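Local atomic coordinates of polar amino acid ABC uptake transporter substrate binding protein (Streptococcus thermophilus LMG 18311, PDB entry 3HV1), a protein that probably binds polar amino acids outside the cell and hands them to the membrane permease of an ABC uptake transporter. Residues A[169-173]-A[174-178]; A[194-198]-A[199-203]. One frame throughout, in Å; residues are numbered along the deposited sequence.

Overall arrangement
Both contacts are local turns in the same lobe of what is probably a two-lobed, type II periplasmic-binding-protein fold, their centres about 14 Å apart. Contact 1 takes the chain from helix 164-173 into strand 178-182; contact 2 does so from helix 183-192 into strand 199-203. Contact 1 is partly buried and mixes weak backbone bonds, a bridging water, aliphatic packing and a loose pairing of charges. Contact 2 is a surface contact and mainly apolar, although its aromatic ring is buried. The two meet where the hydroxyl of Tyr199 probably hydrogen-bonds Asn172 OD1 and its CE1 packs on Leu171 CD2, so the start of strand 199-203 rests against the end of helix 164-173.

Contact 1: A[169-173]-A[174-178]; sequences IDLNS and GRIDG
The carbonyl oxygen of Asp170 faces the chain as it turns back, taking weak hydrogen bonds from Gly174 N and from Ile176 N, the latter 3.3 Å away but fairly straight (164°). Gly174 is the first residue to leave helical angles; its positive phi of 97° would press a beta carbon against the preceding carbonyl, so glycine suits the place. A water donates to Leu171 O and Ile176 O, 2.7 Å from each, tying the helix to the outgoing chain. This turn lies within a beta-alpha-beta crossover: strand 158-161, helix 164-173 and strand 178-182, with both strands parallel to 130-133 between them. Two aliphatic residues fill its inner side. Ile176 lays CG1 against the backbone of Leu171, 3.6 Å from its CA, while Leu171, its CG anti to the backbone N (chi1 -175°), carries CD1 out to the start of the next strand, 3.6 Å from Gly178 N. On the outer side Asp170 and Arg175 run alongside each other, CB to CB 3.4 Å. Their opposite charges probably attract only loosely: Asp170 OD2 is 4.2 Å from Arg175 NE, well out of the guanidinium plane, and takes its hydrogen bond from Tyr161 OH.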
loop_
_atom_site.group_PDB
_atom_site.type_symbol
_atom_site.label_atom_id
_atom_site.label_comp_id
_atom_site.label_asym_id
_atom_site.label_seq_id
_atom_site.Cartn_x
_atom_site.Cartn_y
_atom_site.Cartn_z
ATOM N N ILE A 169 -15.195 -33.100 -4.058
ATOM C CA ILE A 169 -15.425 -34.533 -4.205
ATOM C C ILE A 169 -14.712 -35.016 -5.458
ATOM O O ILE A 169 -13.988 -36.006 -5.429
ATOM C CB ILE A 169 -16.940 -34.853 -4.316
ATOM C CG1 ILE A 169 -17.605 -34.658 -2.951
ATOM C CG2 ILE A 169 -17.141 -36.284 -4.821
ATOM C CD1 ILE A 169 -19.111 -34.810 -2.954
ATOM N N ASP A 170 -14.905 -34.304 -6.560
ATOM C CA ASP A 170 -14.270 -34.681 -7.811
ATOM C C ASP A 170 -12.754 -34.497 -7.792
ATOM O O ASP A 170 -12.030 -35.240 -8.454
ATOM C CB ASP A 170 -14.890 -33.900 -8.969
ATOM C CG ASP A 170 -16.274 -34.423 -9.350
ATOM O OD1 ASP A 170 -16.809 -35.293 -8.629
ATOM O OD2 ASP A 170 -16.819 -33.956 -10.368
ATOM N N LEU A 171 -12.268 -33.508 -7.047
ATOM C CA LEU A 171 -10.823 -33.305 -6.971
ATOM C C LEU A 171 -10.240 -34.479 -6.187
ATOM O O LEU A 171 -9.191 -34.998 -6.543
ATOM C CB LEU A 171 -10.474 -31.985 -6.260
ATOM C CG LEU A 171 -8.987 -31.600 -6.233
ATOM C CD1 LEU A 171 -8.525 -31.229 -7.648
ATOM C CD2 LEU A 171 -8.757 -30.418 -5.295
ATOM N N ASN A 172 -10.929 -34.898 -5.124
ATOM C CA ASN A 172 -10.456 -36.014 -4.297
ATOM C C ASN A 172 -10.459 -37.360 -5.019
ATOM O O ASN A 172 -9.599 -38.204 -4.772
ATOM C CB ASN A 172 -11.293 -36.128 -3.012
ATOM C CG ASN A 172 -11.082 -34.954 -2.079
ATOM O OD1 ASN A 172 -10.018 -34.335 -2.093
ATOM N ND2 ASN A 172 -12.084 -34.647 -1.256
ATOM N N SER A 173 -11.427 -37.553 -5.912
ATOM C CA SER A 173 -11.551 -38.802 -6.656
ATOM C C SER A 173 -10.671 -38.827 -7.899
ATOM O O SER A 173 -10.467 -39.884 -8.495
ATOM C CB SER A 173 -13.002 -39.018 -7.089
ATOM O OG SER A 173 -13.309 -38.180 -8.190
ATOM N N GLY A 174 -10.164 -37.664 -8.299
ATOM C CA GLY A 174 -9.324 -37.598 -9.481
ATOM C C GLY A 174 -10.090 -37.175 -10.719
ATOM O O GLY A 174 -9.510 -37.012 -11.789
ATOM N N ARG A 175 -11.400 -37.003 -10.580
ATOM C CA ARG A 175 -12.235 -36.580 -11.700
ATOM C C ARG A 175 -11.585 -35.374 -12.361
ATOM O O ARG A 175 -11.486 -35.301 -13.585
ATOM C CB ARG A 175 -13.625 -36.200 -11.200
ATOM C CG ARG A 175 -14.741 -37.074 -11.722
ATOM C CD ARG A 175 -14.979 -36.836 -13.198
ATOM N NE ARG A 175 -16.406 -36.780 -13.492
ATOM C CZ ARG A 175 -17.265 -37.760 -13.228
ATOM N NH1 ARG A 175 -16.840 -38.885 -12.663
ATOM N NH2 ARG A 175 -18.551 -37.607 -13.518
ATOM N N ILE A 176 -11.162 -34.416 -11.539
ATOM C CA ILE A 176 -10.477 -33.231 -12.041
ATOM C C ILE A 176 -9.101 -33.198 -11.393
ATOM O O ILE A 176 -8.894 -33.790 -10.330
ATOM C CB ILE A 176 -11.233 -31.919 -11.707
ATOM C CG1 ILE A 176 -11.467 -31.807 -10.199
ATOM C CG2 ILE A 176 -12.533 -31.866 -12.486
ATOM C CD1 ILE A 176 -12.219 -30.547 -9.778
ATOM N N ASP A 177 -8.164 -32.515 -12.038
ATOM C CA ASP A 177 -6.800 -32.420 -11.528
ATOM C C ASP A 177 -6.562 -31.174 -10.689
ATOM O O ASP A 177 -5.669 -31.145 -9.850
ATOM C CB ASP A 177 -5.802 -32.418 -12.689
ATOM C CG ASP A 177 -5.876 -33.680 -13.520
ATOM O OD1 ASP A 177 -5.662 -34.767 -12.957
ATOM O OD2 ASP A 177 -6.156 -33.579 -14.729
ATOM N N GLY A 178 -7.360 -30.146 -10.929
ATOM C CA GLY A 178 -7.191 -28.914 -10.192
ATOM C C GLY A 178 -8.479 -28.139 -10.093
ATOM O O GLY A 178 -9.381 -28.292 -10.924
HETATM O O HOH W 1 -7.226 -34.733 -8.369
#

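Contact 2: A[194-198]-A[199-203]; sequences GVLDQ and YNVMP
Tyr199 lies beside Val195, their side chains pointing the same way, just where a short 3-10 turn gives way to a strand. The turn, residues 196-198, closes with Tyr199 N bonded to Leu196 O at 3.2 Å, its N-H meeting the oxygen from above the carbonyl plane. Along the tyrosine side chain, CB sits next to the Gln198 peptide, and the torsion that places CG beside the backbone N (chi1 -59°) swings the ring back over the turn. The Gln198 carbonyl oxygen lies over one face, 3.6 Å from Tyr199 CG. The ring edge comes next: CD2 approaches Val195 O at 3.1 Å, in the ring plane, so that a slightly positive C-H edge faces a carbonyl already bonded to Gln198 N. CE2 then touches Val195 CG2 at 3.5 Å; a valine, short and branched at CB, fits beside the ring. At the tip, OH has its polar partner in Asn172, which suits a tyrosine whose ring is otherwise buried. Farther along, Leu196 CD1 meets Val201 CG2 at 3.8 Å, the two side chains crossing at about a right angle. The ring also packs on Leu168 of helix 164-173 and on Leu190 of helix 183-192, which Leu196 touches too, while strand 199-203 pairs antiparallel with strand 105-114.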
loop_
_atom_site.group_PDB
_atom_site.type_symbol
_atom_site.label_atom_id
_atom_site.label_comp_id
_atom_site.label_asym_id
_atom_site.label_seq_id
_atom_site.Cartn_x
_atom_site.Cartn_y
_atom_site.Cartn_z
ATOM N N GLY A 194 -9.879 -30.070 8.218
ATOM C CA GLY A 194 -8.642 -30.591 8.781
ATOM C C GLY A 194 -7.750 -31.321 7.790
ATOM O O GLY A 194 -6.945 -32.166 8.179
ATOM N N VAL A 195 -7.869 -30.979 6.510
ATOM C CA VAL A 195 -7.080 -31.638 5.467
ATOM C C VAL A 195 -6.229 -30.682 4.633
ATOM O O VAL A 195 -5.712 -31.063 3.587
ATOM C CB VAL A 195 -8.005 -32.402 4.498
ATOM C CG1 VAL A 195 -8.808 -33.460 5.261
ATOM C CG2 VAL A 195 -8.946 -31.419 3.800
ATOM N N LEU A 196 -6.076 -29.446 5.093
ATOM C CA LEU A 196 -5.307 -28.474 4.338
ATOM C C LEU A 196 -3.927 -28.977 3.929
ATOM O O LEU A 196 -3.465 -28.694 2.823
ATOM C CB LEU A 196 -5.163 -27.179 5.137
ATOM C CG LEU A 196 -4.389 -26.043 4.463
ATOM C CD1 LEU A 196 -5.015 -25.711 3.111
ATOM C CD2 LEU A 196 -4.402 -24.822 5.376
ATOM N N ASP A 197 -3.272 -29.737 4.800
ATOM C CA ASP A 197 -1.927 -30.209 4.470
ATOM C C ASP A 197 -1.846 -31.332 3.447
ATOM O O ASP A 197 -0.766 -31.861 3.199
ATOM C CB ASP A 197 -1.142 -30.594 5.733
ATOM C CG ASP A 197 -1.873 -31.581 6.602
ATOM O OD1 ASP A 197 -2.812 -32.245 6.113
ATOM O OD2 ASP A 197 -1.499 -31.695 7.791
ATOM N N GLN A 198 -2.978 -31.709 2.862
ATOM C CA GLN A 198 -2.969 -32.735 1.827
ATOM C C GLN A 198 -3.134 -32.072 0.456
ATOM O O GLN A 198 -3.234 -32.752 -0.562
ATOM C CB GLN A 198 -4.095 -33.754 2.057
ATOM C CG GLN A 198 -3.856 -34.654 3.266
ATOM C CD GLN A 198 -4.999 -35.622 3.516
ATOM O OE1 GLN A 198 -5.292 -36.483 2.689
ATOM N NE2 GLN A 198 -5.652 -35.478 4.658
ATOM N N TYR A 199 -3.148 -30.740 0.437
ATOM C CA TYR A 199 -3.333 -29.993 -0.814
ATOM C C TYR A 199 -2.323 -28.890 -1.047
ATOM O O TYR A 199 -1.789 -28.312 -0.101
ATOM C CB TYR A 199 -4.705 -29.314 -0.828
ATOM C CG TYR A 199 -5.854 -30.258 -0.702
ATOM C CD1 TYR A 199 -6.491 -30.761 -1.835
ATOM C CD2 TYR A 199 -6.284 -30.687 0.556
ATOM C CE1 TYR A 199 -7.528 -31.673 -1.721
ATOM C CE2 TYR A 199 -7.316 -31.597 0.682
ATOM C CZ TYR A 199 -7.934 -32.087 -0.462
ATOM O OH TYR A 199 -8.955 -32.992 -0.342
ATOM N N ASN A 200 -2.092 -28.592 -2.322
ATOM C CA ASN A 200 -1.226 -27.484 -2.722
ATOM C C ASN A 200 -2.255 -26.386 -3.010
ATOM O O ASN A 200 -3.141 -26.585 -3.835
ATOM C CB ASN A 200 -0.497 -27.783 -4.035
ATOM C CG ASN A 200 0.536 -28.880 -3.902
ATOM O OD1 ASN A 200 0.638 -29.755 -4.762
ATOM N ND2 ASN A 200 1.311 -28.835 -2.835
ATOM N N VAL A 201 -2.156 -25.261 -2.315
ATOM C CA VAL A 201 -3.067 -24.144 -2.527
ATOM C C VAL A 201 -2.142 -23.037 -2.975
ATOM O O VAL A 201 -1.441 -22.426 -2.163
ATOM C CB VAL A 201 -3.764 -23.744 -1.233
ATOM C CG1 VAL A 201 -4.806 -22.667 -1.519
ATOM C CG2 VAL A 201 -4.391 -24.978 -0.596
HETATM N N MSE A 202 -2.143 -22.804 -4.280
HETATM C CA MSE A 202 -1.246 -21.852 -4.902
HETATM C C MSE A 202 -1.894 -20.636 -5.544
HETATM O O MSE A 202 -2.944 -20.747 -6.172
HETATM C CB MSE A 202 -0.444 -22.593 -5.981
HETATM C CG MSE A 202 0.041 -23.987 -5.548
HETATM SE SE MSE A 202 0.514 -25.195 -6.953
HETATM C CE MSE A 202 -1.195 -25.940 -7.344
ATOM N N PRO A 203 -1.266 -19.453 -5.390
ATOM C CA PRO A 203 -1.819 -18.241 -6.000
ATOM C C PRO A 203 -1.867 -18.551 -7.493
ATOM O O PRO A 203 -0.880 -19.015 -8.076
ATOM C CB PRO A 203 -0.787 -17.175 -5.646
ATOM C CG PRO A 203 -0.296 -17.629 -4.305
ATOM C CD PRO A 203 -0.125 -19.127 -4.515
#